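Local coordinates for protein diol-dehydratase (Roseburia inulinivorans, PDB 5I2A) that dehydrates 1,2-propanediol as a B12-independent diol dehydratase of the glycyl radical enzyme family, at residues 66-71 / 242-247; 248-253 / 265-270. All coordinates share one frame; numbering follows the deposited sequence.

Contact 1: 66-71 / 242-247; sequences IIIRPE and QELLTI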
loop_
_atom_site.group_PDB
_atom_site.type_symbol
_atom_site.label_atom_id
_atom_site.label_comp_id
_atom_site.label_asym_id
_atom_site.label_seq_id
_atom_site.Cartn_x
_atom_site.Cartn_y
_atom_site.Cartn_z
ATOM N N ILE A 66 -18.574 -11.747 26.716
ATOM C CA ILE A 66 -19.945 -11.656 26.263
ATOM C C ILE A 66 -20.863 -11.761 27.473
ATOM O O ILE A 66 -20.452 -12.222 28.544
ATOM C CB ILE A 66 -20.296 -12.752 25.243
ATOM C CG1 ILE A 66 -20.208 -14.134 25.897
ATOM C CG2 ILE A 66 -19.402 -12.644 23.996
ATOM C CD1 ILE A 66 -20.824 -15.221 25.058
ATOM N N ILE A 67 -22.101 -11.323 27.293
ATOM C CA ILE A 67 -23.079 -11.335 28.366
ATOM C C ILE A 67 -24.470 -11.392 27.752
ATOM O O ILE A 67 -24.693 -10.867 26.672
ATOM C CB ILE A 67 -22.922 -10.095 29.290
ATOM C CG1 ILE A 67 -23.862 -10.171 30.492
ATOM C CG2 ILE A 67 -23.157 -8.789 28.517
ATOM C CD1 ILE A 67 -23.561 -9.126 31.563
ATOM N N ILE A 68 -25.386 -12.078 28.420
ATOM C CA ILE A 68 -26.796 -12.032 28.061
ATOM C C ILE A 68 -27.499 -11.268 29.161
ATOM O O ILE A 68 -27.462 -11.679 30.318
ATOM C CB ILE A 68 -27.392 -13.441 27.892
ATOM C CG1 ILE A 68 -26.729 -14.130 26.702
ATOM C CG2 ILE A 68 -28.927 -13.384 27.736
ATOM C CD1 ILE A 68 -27.332 -15.489 26.339
ATOM N N ARG A 69 -28.098 -10.133 28.813
ATOM C CA ARG A 69 -28.666 -9.250 29.819
ATOM C C ARG A 69 -30.029 -9.804 30.258
ATOM O O ARG A 69 -30.642 -10.572 29.519
ATOM C CB ARG A 69 -28.782 -7.812 29.282
ATOM C CG ARG A 69 -27.508 -7.276 28.594
ATOM C CD ARG A 69 -27.510 -5.751 28.595
ATOM N NE ARG A 69 -26.399 -5.159 27.848
ATOM C CZ ARG A 69 -25.144 -5.106 28.284
ATOM N NH1 ARG A 69 -24.807 -5.636 29.463
ATOM N NH2 ARG A 69 -24.216 -4.538 27.534
ATOM N N PRO A 70 -30.489 -9.435 31.468
ATOM C CA PRO A 70 -31.750 -9.987 31.981
ATOM C C PRO A 70 -32.902 -9.821 30.991
ATOM O O PRO A 70 -33.117 -8.720 30.481
ATOM C CB PRO A 70 -31.993 -9.176 33.262
ATOM C CG PRO A 70 -30.610 -8.791 33.716
ATOM C CD PRO A 70 -29.849 -8.524 32.435
ATOM N N GLU A 71 -33.560 -10.935 30.677
ATOM C CA GLU A 71 -34.777 -10.969 29.865
ATOM C C GLU A 71 -34.572 -10.720 28.369
ATOM O O GLU A 71 -35.542 -10.688 27.617
ATOM C CB GLU A 71 -35.808 -9.962 30.398
ATOM C CG GLU A 71 -36.272 -10.248 31.830
ATOM C CD GLU A 71 -37.517 -9.465 32.206
ATOM O OE1 GLU A 71 -38.618 -9.875 31.805
ATOM O OE2 GLU A 71 -37.390 -8.435 32.889
ATOM N N GLN A 242 -36.926 -21.678 29.029
ATOM C CA GLN A 242 -37.297 -21.960 27.644
ATOM C C GLN A 242 -36.831 -20.862 26.687
ATOM O O GLN A 242 -36.478 -21.149 25.546
ATOM C CB GLN A 242 -38.809 -22.139 27.501
ATOM C CG GLN A 242 -39.324 -23.476 28.032
ATOM C CD GLN A 242 -38.481 -24.648 27.573
ATOM O OE1 GLN A 242 -38.237 -24.823 26.377
ATOM N NE2 GLN A 242 -38.021 -25.455 28.523
ATOM N N GLU A 243 -36.857 -19.611 27.142
ATOM C CA GLU A 243 -36.416 -18.504 26.299
ATOM C C GLU A 243 -34.931 -18.669 26.009
ATOM O O GLU A 243 -34.499 -18.520 24.871
ATOM C CB GLU A 243 -36.709 -17.145 26.950
ATOM C CG GLU A 243 -38.195 -16.779 26.914
ATOM C CD GLU A 243 -38.508 -15.495 27.648
ATOM O OE1 GLU A 243 -37.599 -14.935 28.280
ATOM O OE2 GLU A 243 -39.668 -15.034 27.583
ATOM N N LEU A 244 -34.169 -19.019 27.041
ATOM C CA LEU A 244 -32.741 -19.247 26.905
ATOM C C LEU A 244 -32.451 -20.416 25.978
ATOM O O LEU A 244 -31.504 -20.361 25.183
ATOM C CB LEU A 244 -32.104 -19.482 28.272
ATOM C CG LEU A 244 -31.992 -18.215 29.121
ATOM C CD1 LEU A 244 -31.789 -18.538 30.592
ATOM C CD2 LEU A 244 -30.862 -17.319 28.612
ATOM N N LEU A 245 -33.260 -21.470 26.065
ATOM C CA LEU A 245 -33.053 -22.628 25.197
ATOM C C LEU A 245 -33.351 -22.281 23.744
ATOM O O LEU A 245 -32.704 -22.801 22.839
ATOM C CB LEU A 245 -33.906 -23.822 25.640
ATOM C CG LEU A 245 -33.450 -24.564 26.901
ATOM C CD1 LEU A 245 -34.508 -25.574 27.308
ATOM C CD2 LEU A 245 -32.099 -25.253 26.672
ATOM N N THR A 246 -34.326 -21.405 23.518
ATOM C CA THR A 246 -34.613 -20.951 22.161
ATOM C C THR A 246 -33.433 -20.119 21.628
ATOM O O THR A 246 -33.007 -20.300 20.491
ATOM C CB THR A 246 -35.910 -20.125 22.085
ATOM O OG1 THR A 246 -37.030 -20.961 22.402
ATOM C CG2 THR A 246 -36.101 -19.560 20.675
ATOM N N ILE A 247 -32.899 -19.240 22.472
ATOM C CA ILE A 247 -31.740 -18.425 22.114
ATOM C C ILE A 247 -30.582 -19.324 21.660
ATOM O O ILE A 247 -29.949 -19.066 20.633
ATOM C CB ILE A 247 -31.295 -17.513 23.296
ATOM C CG1 ILE A 247 -32.301 -16.386 23.502
ATOM C CG2 ILE A 247 -29.942 -16.899 23.034
ATOM C CD1 ILE A 247 -32.076 -15.606 24.782
#

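Contact 2: 248-253 / 265-270; sequences ARVCKN and ACQSFW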
loop_
_atom_site.group_PDB
_atom_site.type_symbol
_atom_site.label_atom_id
_atom_site.label_comp_id
_atom_site.label_asym_id
_atom_site.label_seq_id
_atom_site.Cartn_x
_atom_site.Cartn_y
_atom_site.Cartn_z
ATOM N N ALA A 248 -30.336 -20.398 22.401
ATOM C CA ALA A 248 -29.265 -21.330 22.054
ATOM C C ALA A 248 -29.493 -21.969 20.694
ATOM O O ALA A 248 -28.560 -22.084 19.906
ATOM C CB ALA A 248 -29.113 -22.406 23.122
ATOM N N ARG A 249 -30.728 -22.377 20.407
ATOM C CA ARG A 249 -31.034 -22.971 19.103
ATOM C C ARG A 249 -30.854 -21.949 17.980
ATOM O O ARG A 249 -30.322 -22.270 16.918
ATOM C CB ARG A 249 -32.467 -23.539 19.062
ATOM C CG ARG A 249 -32.675 -24.791 19.934
ATOM C CD ARG A 249 -34.027 -25.482 19.676
ATOM N NE ARG A 249 -35.151 -24.562 19.835
ATOM C CZ ARG A 249 -35.778 -24.326 20.986
ATOM N NH1 ARG A 249 -35.403 -24.954 22.095
ATOM N NH2 ARG A 249 -36.783 -23.458 21.025
ATOM N N VAL A 250 -31.302 -20.724 18.219
ATOM C CA VAL A 250 -31.216 -19.675 17.207
ATOM C C VAL A 250 -29.745 -19.347 16.883
ATOM O O VAL A 250 -29.354 -19.301 15.724
ATOM C CB VAL A 250 -31.955 -18.401 17.670
ATOM C CG1 VAL A 250 -31.551 -17.211 16.817
ATOM C CG2 VAL A 250 -33.468 -18.622 17.620
ATOM N N CYS A 251 -28.934 -19.156 17.915
ATOM C CA CYS A 251 -27.549 -18.737 17.716
ATOM C C CYS A 251 -26.660 -19.830 17.121
ATOM O O CYS A 251 -25.581 -19.535 16.604
ATOM C CB CYS A 251 -26.949 -18.245 19.024
ATOM S SG CYS A 251 -27.700 -16.705 19.625
ATOM N N LYS A 252 -27.104 -21.084 17.194
ATOM C CA LYS A 252 -26.406 -22.164 16.503
ATOM C C LYS A 252 -26.699 -22.169 15.011
ATOM O O LYS A 252 -25.963 -22.774 14.248
ATOM C CB LYS A 252 -26.782 -23.533 17.075
ATOM C CG LYS A 252 -26.165 -23.886 18.407
ATOM C CD LYS A 252 -26.648 -25.279 18.817
ATOM C CE LYS A 252 -26.482 -25.530 20.299
ATOM N NZ LYS A 252 -25.061 -25.771 20.679
ATOM N N ASN A 253 -27.783 -21.516 14.597
ATOM C CA ASN A 253 -28.143 -21.495 13.180
ATOM C C ASN A 253 -27.743 -20.204 12.471
ATOM O O ASN A 253 -27.321 -20.243 11.317
ATOM C CB ASN A 253 -29.647 -21.725 12.990
ATOM C CG ASN A 253 -29.986 -22.275 11.607
ATOM O OD1 ASN A 253 -29.509 -23.349 11.232
ATOM N ND2 ASN A 253 -30.826 -21.559 10.853
ATOM N N ALA A 265 -34.156 -14.417 11.862
ATOM C CA ALA A 265 -33.891 -13.246 11.045
ATOM C C ALA A 265 -33.498 -12.061 11.923
ATOM O O ALA A 265 -32.540 -11.367 11.618
ATOM C CB ALA A 265 -35.094 -12.902 10.189
ATOM N N CYS A 266 -34.220 -11.856 13.024
ATOM C CA CYS A 266 -33.926 -10.761 13.948
ATOM C C CYS A 266 -32.548 -10.899 14.585
ATOM O O CYS A 266 -31.802 -9.916 14.692
ATOM C CB CYS A 266 -34.979 -10.681 15.061
ATOM S SG CYS A 266 -36.568 -10.067 14.510
ATOM N N GLN A 267 -32.229 -12.111 15.027
ATOM C CA GLN A 267 -30.967 -12.376 15.692
ATOM C C GLN A 267 -29.805 -12.274 14.714
ATOM O O GLN A 267 -28.753 -11.766 15.065
ATOM C CB GLN A 267 -30.976 -13.758 16.344
ATOM C CG GLN A 267 -29.720 -14.097 17.137
ATOM C CD GLN A 267 -29.479 -13.163 18.288
ATOM O OE1 GLN A 267 -30.187 -13.199 19.310
ATOM N NE2 GLN A 267 -28.470 -12.309 18.140
ATOM N N SER A 268 -30.016 -12.771 13.499
ATOM C CA SER A 268 -29.016 -12.711 12.448
ATOM C C SER A 268 -28.714 -11.257 12.088
ATOM O O SER A 268 -27.565 -10.854 12.043
ATOM C CB SER A 268 -29.485 -13.466 11.210
ATOM O OG SER A 268 -28.428 -13.603 10.297
ATOM N N PHE A 269 -29.762 -10.487 11.836
ATOM C CA PHE A 269 -29.628 -9.061 11.653
ATOM C C PHE A 269 -28.825 -8.425 12.780
ATOM O O PHE A 269 -27.878 -7.677 12.515
ATOM C CB PHE A 269 -30.988 -8.381 11.572
ATOM C CG PHE A 269 -30.925 -6.915 11.836
ATOM C CD1 PHE A 269 -30.547 -6.040 10.834
ATOM C CD2 PHE A 269 -31.196 -6.409 13.092
ATOM C CE1 PHE A 269 -30.463 -4.694 11.070
ATOM C CE2 PHE A 269 -31.114 -5.058 13.332
ATOM C CZ PHE A 269 -30.747 -4.198 12.315
ATOM N N TRP A 270 -29.190 -8.711 14.028
ATOM C CA TRP A 270 -28.545 -8.013 15.133
ATOM C C TRP A 270 -27.049 -8.351 15.214
ATOM O O TRP A 270 -26.244 -7.473 15.443
ATOM C CB TRP A 270 -29.196 -8.301 16.495
ATOM C CG TRP A 270 -28.409 -7.618 17.584
ATOM C CD1 TRP A 270 -27.652 -8.207 18.545
ATOM C CD2 TRP A 270 -28.231 -6.200 17.744
ATOM N NE1 TRP A 270 -27.044 -7.245 19.324
ATOM C CE2 TRP A 270 -27.379 -6.007 18.843
ATOM C CE3 TRP A 270 -28.725 -5.077 17.066
ATOM C CZ2 TRP A 270 -26.997 -4.739 19.278
ATOM C CZ3 TRP A 270 -28.358 -3.818 17.503
ATOM C CH2 TRP A 270 -27.504 -3.658 18.602
#

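Contact 1: 66-71 / 242-247
Ile68 meets the helix with its CG1 arm turned anti to the backbone carbonyl carbon (chi1 -65°) and the chain stretched on from there, CD1 anti to CA (chi2 -174°); this places CD1 against Ile247 and CG2 by Leu244, two residues that lie three positions apart on the helix. CD1 comes up to the CG2 branch of Ile247, with 4.4 Å between Ile68 CD1 and Ile247 CG2. The other branch lies near the second residue, Ile68 CG2 standing 4.5 Å from Leu244 CD2. Leu244 does not aim its CB at the loop, yet its CD2 methyl reaches the loop, and that methyl is also 4.6 Å from Ile68 CD1. On the helix, Ile247 CD1 approaches Leu244 CD2 to 4.4 Å, so the two residues form one methyl-lined surface for Ile68. All three side chains are buried, and the distances are those of light methyl-to-methyl packing.

Polar groups collect at the Glu71 end. Glu71 and Glu243 bring like charges fairly near each other, 6.3 Å between Glu71 OE1 and Glu243 OE1, but arginines of helix 14-22 come in here: Arg17 forms a salt bridge with Glu71, while Arg14 uses one nitrogen for the backbone O of Glu71 and the other for the carboxylate of Glu243. Arg240, just before the helical segment, takes the other oxygen of Glu243.

The direct touch is therefore purely apolar, three aliphatic residues sharing a small buried apolar patch. Arg14 adds a charged bridge from loop to helix beside it, and the surrounding guanidinium groups probably keep both carboxylates ionised and offset their mutual repulsion.

Contact 2: 248-253 / 265-270
Val250 lays its CG1 methyl against the aliphatic root of Gln267, 3.5 Å from Val250 CG1 to Gln267 CB and 3.6 Å from the same methyl to Gln267 CG. That is close packing for carbon against carbon, and the two side chains cross obliquely. The valine puts this branch forward because CG1 lies anti to the backbone N (chi1 164°), while CG2 takes the place beside that nitrogen.

Cys251 supplies the second touch, one residue further along the same helix. Its SG sits 4.1 Å from Gln267 CG, with Gln267 CD at nearly the same range, so the sulfur lies further out along the glutamine chain, sharing CG with Val250 and reaching CD. Cys251 also packs on Tyr224 and Ala225 of helix 200-233.

Gln267 thus answers both residues alone: Val250 meets its methylenes CB and CG, while the sulfur of Cys251 lies beside CG and the amide carbon. Its chain leaves the backbone extended and then turns about the CB-CG bond (chi2 61°), which brings the carboxamide alongside the sulfur. There NE2 donates to the backbone O of Val75, and OE1 is hydrogen-bonded as well, so the buried amide is satisfied while its stem stays available for apolar packing. With the amide tethered to a loop, the bent stem is held in place against Val250 and Cys251.

The backbones come near at this point: Val250 CA and Gln267 CA, 7.5 Å apart, are the nearest CA pair of the two segments. Two consecutive helices, 238-253 and 262-279, are joined by a brief connection and pack on its two flanks, a helix-loop-helix corner in the outer helical layer of the fold that glycyl radical enzymes share with pyruvate formate lyase.

In the fold
Following the chain, segment 66-71 comes in the loop after helix 49-63 and meets helix 238-253 171 residues later, so contact 1 closes a loop of 170 residues that is a little over half helical and includes the long helix 200-233. Contact 2 opens only afterwards, on the next turns of the same helix, and closes a connection of 11 residues to helix 262-279. The two are in series, neither nested nor crossed, with centres about 12 Å apart. Helix 238-253 joins them, and so does the same early loop, a few residues beyond 66-71: Ile247 packs on Val75, the partner of the Gln267 amide, while Gly76 O receives Trp270. An early loop and two successive outer helices are thereby tied together.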